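Local coordinates for protein probable fimbrial chaperone YadV (Escherichia coli K-12, PDB 5GHU) that probably acts as a periplasmic protein-folding chaperone in fimbrium biogenesis and could contribute to adhesion to various surfaces, at residues A137-F141 with R152-T157; V161-G166 with V179-A183. All coordinates share one frame; numbering follows the deposited sequence.

Interaction 1: A137-F141 with R152-T157; sequences ALKWF and RVTNPT
The guanidinium of R152 lies flat on one face of the F141 ring, the two planes 15° apart, in a cation-pi stack with CZ of R152 3.8 Å from the F141 centroid. The two side chains leave their strands side by side. R152 starts with CG anti to its backbone N (chi1 179°) and folds at chi2 and chi3, which lays the flat head over the ring. Its rotation is set at the edge: NH1 of R152 gives a hydrogen bond, 2.8 Å long and in the guanidinium plane, to OG1 of T154, whose hydroxyl is also hydrogen-bonded to D187. Behind these residues runs the hairpin of strands 139-143 and 150-155, antiparallel, in the immunoglobulin-like C-terminal domain of this PapD-type chaperone. K139 pairs with T154 and F141 with R152 through two backbone hydrogen bonds each, and W140 faces V153 between them at a non-hydrogen-bonded pair. On the other face of the hairpin from F141 and R152, V153 lays both methyls on one face of the W140 indole: CG1 sits almost squarely over the six-membered ring, 3.9 Å from its centroid in a CH-pi contact, while CG2 lies above CE3 of W140 at 3.4 Å. F206 meets the same indole with its ring about 20° from parallel. CD2 of L138 reaches CB of N155 at 3.5 Å. OD1 of N155 accepts from the backbone N of T157, an Asx turn, and on a lone pair from OG1 of T157, 2.8 Å away; CG2 of T157 meets CB of A137 at 3.6 Å.

Interaction 2: V161-G166 with V179-A183; sequences VSFSSG and VKMIA
F163 leans against V179 from its first side-chain atom, CB of F163 lying 3.7 Å from CB of V179 and equally near its CG2. With CG anti to the carbonyl carbon (chi1 -56°), the ring is carried past the valine toward the 180-182 backbone. CG still touches the valine at its CB and CG1. CD1 of F163 comes 3.3 Å from the carbonyl O of K180, which lies at the ring edge and in its plane, and CE1 passes almost as near the same oxygen. CE1 of F163 also meets CG2 of I182 at 4.3 Å, CG1 of V161 rests over one face near the rim, and at the tip CZ of F163 packs on CD1 of L138, 3.5 Å away. With an alanine here the CB contact to V179 would remain, but losing the ring would probably open a gap beside I182 and F206 and take the ring edge from the K180 carbonyl. The backbones meet at a single antiparallel bridge, where V161 and I182 exchange two nearly straight hydrogen bonds, V161 N to I182 O at 3.0 Å and I182 N to V161 O at 2.9 Å. SD of M181 approaches OG of S162 at 3.5 Å. F163 is met edge-to-face by F206 of strand 203-209 and touches M190 of strand 186-191, whereas S162 and M181 turn to F121 of strand 114-123 in the N-terminal domain.

Interactions 1 and 2 come in series along the chain, the hairpin of 137-141 and 152-157 closing before 161-166 meets 179-183, and their centres lie 11 Å apart. Strands 150-155 and 163-170 are consecutive but belong to different sheets of the C-terminal domain, three-stranded and four-stranded respectively. Between them the contacts share an interior, where L138 of the first meets F163 of the second and F206 of strand 203-209 is common to both. N155 adds weak hydrogen bonds from ND2 to the carbonyls of I182 and A183. Interaction 2 thus ties the interior beneath the hairpin to the side facing the N-terminal domain.

Interaction 1: A137-F141 with R152-T157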
ATOM      1  N   ALA A 137     -15.428  -1.471  -8.105  1.00 15.88           N
ATOM      2  CA  ALA A 137     -16.240  -2.571  -7.608  1.00 16.74           C
ATOM      3  C   ALA A 137     -16.605  -2.486  -6.146  1.00 18.56           C
ATOM      4  O   ALA A 137     -17.523  -3.186  -5.711  1.00 18.99           O
ATOM      5  CB  ALA A 137     -15.515  -3.894  -7.855  1.00 18.72           C
ATOM      6  N   LEU A 138     -15.920  -1.631  -5.409  1.00 17.57           N
ATOM      7  CA  LEU A 138     -16.265  -1.458  -3.964  1.00 17.15           C
ATOM      8  C   LEU A 138     -17.694  -1.005  -3.789  1.00 18.57           C
ATOM      9  O   LEU A 138     -18.223  -0.163  -4.573  1.00 19.58           O
ATOM     10  CB  LEU A 138     -15.336  -0.448  -3.275  1.00 16.85           C
ATOM     11  CG  LEU A 138     -13.831  -0.789  -3.368  1.00 17.18           C
ATOM     12  CD1 LEU A 138     -12.991   0.341  -2.673  1.00 19.31           C
ATOM     13  CD2 LEU A 138     -13.553  -2.172  -2.679  1.00 17.50           C
ATOM     14  N   LYS A 139     -18.336  -1.563  -2.752  1.00 17.34           N
ATOM     15  CA  LYS A 139     -19.675  -1.101  -2.382  1.00 18.68           C
ATOM     16  C   LYS A 139     -19.607  -0.328  -1.082  1.00 19.82           C
ATOM     17  O   LYS A 139     -18.978  -0.754  -0.109  1.00 20.82           O
ATOM     18  CB  LYS A 139     -20.635  -2.295  -2.228  1.00 19.95           C
ATOM     19  CG  LYS A 139     -20.690  -3.158  -3.489  1.00 23.83           C
ATOM     20  CD  LYS A 139     -21.173  -2.298  -4.621  1.00 36.32           C
ATOM     21  CE  LYS A 139     -21.471  -3.107  -5.872  1.00 59.72           C
ATOM     22  NZ  LYS A 139     -21.421  -2.243  -7.106  1.00 66.98           N
ATOM     23  N   TRP A 140     -20.301   0.801  -1.070  1.00 17.79           N
ATOM     24  CA  TRP A 140     -20.270   1.701   0.074  1.00 18.94           C
ATOM     25  C   TRP A 140     -21.603   1.837   0.757  1.00 19.52           C
ATOM     26  O   TRP A 140     -22.657   1.920   0.110  1.00 20.73           O
ATOM     27  CB  TRP A 140     -19.862   3.112  -0.416  1.00 18.57           C
ATOM     28  CG  TRP A 140     -18.524   3.159  -1.120  1.00 16.99           C
ATOM     29  CD1 TRP A 140     -18.233   2.737  -2.424  1.00 16.92           C
ATOM     30  CD2 TRP A 140     -17.290   3.644  -0.579  1.00 19.33           C
ATOM     31  NE1 TRP A 140     -16.910   2.948  -2.674  1.00 19.26           N
ATOM     32  CE2 TRP A 140     -16.302   3.505  -1.587  1.00 17.42           C
ATOM     33  CE3 TRP A 140     -16.939   4.237   0.665  1.00 19.63           C
ATOM     34  CZ2 TRP A 140     -14.986   3.845  -1.385  1.00 16.35           C
ATOM     35  CZ3 TRP A 140     -15.597   4.608   0.867  1.00 19.77           C
ATOM     36  CH2 TRP A 140     -14.642   4.436  -0.156  1.00 18.83           C
ATOM     37  N   PHE A 141     -21.572   1.847   2.093  1.00 19.76           N
ATOM     38  CA  PHE A 141     -22.775   1.930   2.939  1.00 19.92           C
ATOM     39  C   PHE A 141     -22.569   2.821   4.131  1.00 22.87           C
ATOM     40  O   PHE A 141     -21.456   2.892   4.672  1.00 22.00           O
ATOM     41  CB  PHE A 141     -23.133   0.518   3.504  1.00 21.09           C
ATOM     42  CG  PHE A 141     -23.282  -0.512   2.438  1.00 20.51           C
ATOM     43  CD1 PHE A 141     -22.169  -1.187   1.936  1.00 20.88           C
ATOM     44  CD2 PHE A 141     -24.521  -0.742   1.886  1.00 24.72           C
ATOM     45  CE1 PHE A 141     -22.310  -2.106   0.953  1.00 21.03           C
ATOM     46  CE2 PHE A 141     -24.680  -1.716   0.935  1.00 27.96           C
ATOM     47  CZ  PHE A 141     -23.570  -2.381   0.453  1.00 25.34           C
ATOM     48  N   ARG A 152     -19.293   1.783   5.862  1.00 20.50           N
ATOM     49  CA  ARG A 152     -18.827   0.398   5.717  1.00 19.06           C
ATOM     50  C   ARG A 152     -18.591   0.138   4.233  1.00 19.34           C
ATOM     51  O   ARG A 152     -19.443   0.464   3.383  1.00 21.19           O
ATOM     52  CB  ARG A 152     -19.843  -0.572   6.292  1.00 19.22           C
ATOM     53  CG  ARG A 152     -19.452  -2.069   6.155  1.00 20.57           C
ATOM     54  CD  ARG A 152     -20.020  -2.762   4.911  1.00 22.15           C
ATOM     55  NE  ARG A 152     -21.478  -2.895   5.013  1.00 20.88           N
ATOM     56  CZ  ARG A 152     -22.215  -3.675   4.200  1.00 20.52           C
ATOM     57  NH1 ARG A 152     -21.630  -4.412   3.240  1.00 21.15           N
ATOM     58  NH2 ARG A 152     -23.545  -3.746   4.382  1.00 21.03           N
ATOM     59  N   VAL A 153     -17.436  -0.406   3.923  1.00 17.15           N
ATOM     60  CA  VAL A 153     -17.009  -0.561   2.541  1.00 16.28           C
ATOM     61  C   VAL A 153     -16.734  -2.055   2.323  1.00 19.82           C
ATOM     62  O   VAL A 153     -16.108  -2.692   3.173  1.00 19.79           O
ATOM     63  CB  VAL A 153     -15.745   0.244   2.246  1.00 18.75           C
ATOM     64  CG1 VAL A 153     -15.443   0.291   0.702  1.00 20.63           C
ATOM     65  CG2 VAL A 153     -15.912   1.694   2.758  1.00 20.40           C
ATOM     66  N   THR A 154     -17.245  -2.588   1.216  1.00 17.52           N
ATOM     67  CA  THR A 154     -17.110  -4.035   0.932  1.00 15.68           C
ATOM     68  C   THR A 154     -16.357  -4.195  -0.366  1.00 18.03           C
ATOM     69  O   THR A 154     -16.738  -3.595  -1.367  1.00 18.40           O
ATOM     70  CB  THR A 154     -18.473  -4.653   0.829  1.00 18.25           C
ATOM     71  OG1 THR A 154     -19.075  -4.658   2.138  1.00 20.28           O
ATOM     72  CG2 THR A 154     -18.407  -6.110   0.376  1.00 18.57           C
ATOM     73  N   ASN A 155     -15.321  -5.029  -0.331  1.00 15.97           N
ATOM     74  CA  ASN A 155     -14.484  -5.326  -1.518  1.00 16.03           C
ATOM     75  C   ASN A 155     -14.777  -6.729  -2.000  1.00 16.46           C
ATOM     76  O   ASN A 155     -14.373  -7.674  -1.324  1.00 17.11           O
ATOM     77  CB  ASN A 155     -13.029  -5.207  -1.109  1.00 18.18           C
ATOM     78  CG  ASN A 155     -12.063  -5.461  -2.277  1.00 16.02           C
ATOM     79  OD1 ASN A 155     -12.454  -5.759  -3.386  1.00 17.12           O
ATOM     80  ND2 ASN A 155     -10.790  -5.263  -1.979  1.00 17.38           N
ATOM     81  N   PRO A 156     -15.475  -6.863  -3.099  1.00 16.01           N
ATOM     82  CA  PRO A 156     -15.853  -8.194  -3.627  1.00 17.40           C
ATOM     83  C   PRO A 156     -14.787  -8.810  -4.537  1.00 18.02           C
ATOM     84  O   PRO A 156     -15.066  -9.878  -5.134  1.00 20.54           O
ATOM     85  CB  PRO A 156     -17.121  -7.898  -4.438  1.00 20.17           C
ATOM     86  CG  PRO A 156     -16.819  -6.510  -5.026  1.00 19.33           C
ATOM     87  CD  PRO A 156     -16.039  -5.743  -3.927  1.00 17.56           C
ATOM     88  N   THR A 157     -13.631  -8.173  -4.605  1.00 17.14           N
ATOM     89  CA  THR A 157     -12.608  -8.578  -5.612  1.00 15.84           C
ATOM     90  C   THR A 157     -11.436  -9.311  -4.926  1.00 17.02           C
ATOM     91  O   THR A 157     -11.210  -9.187  -3.687  1.00 17.03           O
ATOM     92  CB  THR A 157     -12.001  -7.381  -6.393  1.00 16.10           C
ATOM     93  OG1 THR A 157     -11.019  -6.721  -5.592  1.00 16.95           O
ATOM     94  CG2 THR A 157     -13.072  -6.380  -6.799  1.00 17.16           C
TER

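Interaction 2: V161-G166 with V179-A183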
ATOM      1  N   VAL A 161      -7.536  -2.716  -2.413  1.00 16.88           N
ATOM      2  CA  VAL A 161      -7.710  -1.322  -2.860  1.00 17.06           C
ATOM      3  C   VAL A 161      -7.088  -0.397  -1.838  1.00 16.60           C
ATOM      4  O   VAL A 161      -7.326  -0.517  -0.630  1.00 17.98           O
ATOM      5  CB  VAL A 161      -9.189  -0.930  -3.080  1.00 15.40           C
ATOM      6  CG1 VAL A 161      -9.303   0.582  -3.449  1.00 17.84           C
ATOM      7  CG2 VAL A 161      -9.803  -1.771  -4.228  1.00 17.66           C
ATOM      8  N   SER A 162      -6.248   0.535  -2.348  1.00 16.90           N
ATOM      9  CA  SER A 162      -5.518   1.508  -1.509  1.00 17.08           C
ATOM     10  C   SER A 162      -5.946   2.901  -1.948  1.00 18.22           C
ATOM     11  O   SER A 162      -6.210   3.100  -3.136  1.00 20.27           O
ATOM     12  CB  SER A 162      -4.006   1.390  -1.736  1.00 21.27           C
ATOM     13  OG  SER A 162      -3.507   0.087  -1.328  1.00 26.45           O
ATOM     14  N   PHE A 163      -5.978   3.843  -1.011  1.00 18.72           N
ATOM     15  CA  PHE A 163      -6.423   5.209  -1.362  1.00 18.31           C
ATOM     16  C   PHE A 163      -5.410   6.272  -0.989  1.00 17.93           C
ATOM     17  O   PHE A 163      -4.711   6.171   0.037  1.00 22.18           O
ATOM     18  CB  PHE A 163      -7.718   5.575  -0.589  1.00 19.83           C
ATOM     19  CG  PHE A 163      -8.870   4.604  -0.787  1.00 17.92           C
ATOM     20  CD1 PHE A 163      -9.001   3.513   0.050  1.00 18.93           C
ATOM     21  CD2 PHE A 163      -9.765   4.778  -1.818  1.00 18.96           C
ATOM     22  CE1 PHE A 163     -10.073   2.582  -0.129  1.00 18.46           C
ATOM     23  CE2 PHE A 163     -10.874   3.925  -1.994  1.00 18.22           C
ATOM     24  CZ  PHE A 163     -11.030   2.810  -1.126  1.00 18.25           C
ATOM     25  N   SER A 164      -5.414   7.360  -1.756  1.00 18.40           N
ATOM     26  CA  SER A 164      -4.660   8.529  -1.297  1.00 18.10           C
ATOM     27  C   SER A 164      -5.575   9.471  -0.532  1.00 22.36           C
ATOM     28  O   SER A 164      -5.119  10.115   0.398  1.00 24.05           O
ATOM     29  CB  SER A 164      -4.012   9.212  -2.490  1.00 18.20           C
ATOM     30  OG  SER A 164      -4.997   9.641  -3.430  1.00 21.58           O
ATOM     31  N   SER A 165      -6.857   9.541  -0.893  1.00 20.00           N
ATOM     32  CA  SER A 165      -7.808  10.443  -0.187  1.00 17.86           C
ATOM     33  C   SER A 165      -9.229  10.119  -0.620  1.00 18.92           C
ATOM     34  O   SER A 165      -9.435   9.402  -1.626  1.00 19.88           O
ATOM     35  CB  SER A 165      -7.543  11.926  -0.493  1.00 19.74           C
ATOM     36  OG  SER A 165      -7.781  12.232  -1.858  1.00 22.56           O
ATOM     37  N   GLY A 166     -10.201  10.635   0.137  1.00 20.21           N
ATOM     38  CA  GLY A 166     -11.582  10.443  -0.231  1.00 18.87           C
ATOM     39  C   GLY A 166     -12.410  11.340   0.648  1.00 19.05           C
ATOM     40  O   GLY A 166     -11.944  11.831   1.679  1.00 20.40           O
ATOM     41  N   VAL A 179      -9.608   7.358   4.941  1.00 19.82           N
ATOM     42  CA  VAL A 179      -9.508   6.179   4.068  1.00 18.71           C
ATOM     43  C   VAL A 179      -8.507   5.167   4.602  1.00 23.45           C
ATOM     44  O   VAL A 179      -7.483   5.531   5.189  1.00 23.97           O
ATOM     45  CB  VAL A 179      -9.139   6.573   2.633  1.00 21.53           C
ATOM     46  CG1 VAL A 179     -10.334   7.327   1.970  1.00 24.15           C
ATOM     47  CG2 VAL A 179      -7.849   7.409   2.598  1.00 27.62           C
ATOM     48  N   LYS A 180      -8.817   3.890   4.362  1.00 20.62           N
ATOM     49  CA  LYS A 180      -7.965   2.769   4.789  1.00 19.89           C
ATOM     50  C   LYS A 180      -7.871   1.841   3.618  1.00 18.88           C
ATOM     51  O   LYS A 180      -8.812   1.714   2.852  1.00 20.57           O
ATOM     52  CB  LYS A 180      -8.597   1.971   5.946  1.00 23.90           C
ATOM     53  CG  LYS A 180      -8.746   2.717   7.276  1.00 34.47           C
ATOM     54  CD  LYS A 180      -9.478   1.725   8.184  1.00 46.31           C
ATOM     55  CE  LYS A 180      -9.947   2.286   9.521  1.00 56.13           C
ATOM     56  NZ  LYS A 180     -10.786   1.229  10.161  1.00 57.09           N
ATOM     57  N   MET A 181      -6.744   1.120   3.555  1.00 19.75           N
ATOM     58  CA  MET A 181      -6.654   0.028   2.594  1.00 17.03           C
ATOM     59  C   MET A 181      -7.692  -1.050   2.900  1.00 18.81           C
ATOM     60  O   MET A 181      -7.921  -1.384   4.079  1.00 21.23           O
ATOM     61  CB  MET A 181      -5.218  -0.543   2.616  1.00 19.17           C
ATOM     62  CG  MET A 181      -5.100  -1.664   1.611  1.00 23.01           C
ATOM     63  SD  MET A 181      -3.330  -2.155   1.347  1.00 22.18           S
ATOM     64  CE  MET A 181      -2.902  -2.773   2.944  1.00 23.38           C
ATOM     65  N   ILE A 182      -8.291  -1.612   1.854  1.00 16.01           N
ATOM     66  CA  ILE A 182      -9.280  -2.678   2.053  1.00 14.61           C
ATOM     67  C   ILE A 182      -8.822  -3.960   1.334  1.00 15.50           C
ATOM     68  O   ILE A 182      -8.475  -3.945   0.158  1.00 17.63           O
ATOM     69  CB  ILE A 182     -10.705  -2.234   1.639  1.00 16.84           C
ATOM     70  CG1 ILE A 182     -11.711  -3.372   1.908  1.00 17.95           C
ATOM     71  CG2 ILE A 182     -10.794  -1.689   0.219  1.00 20.88           C
ATOM     72  CD1 ILE A 182     -13.172  -2.894   1.778  1.00 22.86           C
ATOM     73  N   ALA A 183      -8.687  -4.995   2.141  1.00 16.61           N
ATOM     74  CA  ALA A 183      -8.193  -6.294   1.632  1.00 16.07           C
ATOM     75  C   ALA A 183      -9.175  -6.971   0.707  1.00 16.52           C
ATOM     76  O   ALA A 183     -10.383  -6.712   0.731  1.00 17.50           O
ATOM     77  CB  ALA A 183      -7.852  -7.188   2.864  1.00 18.71           C
TER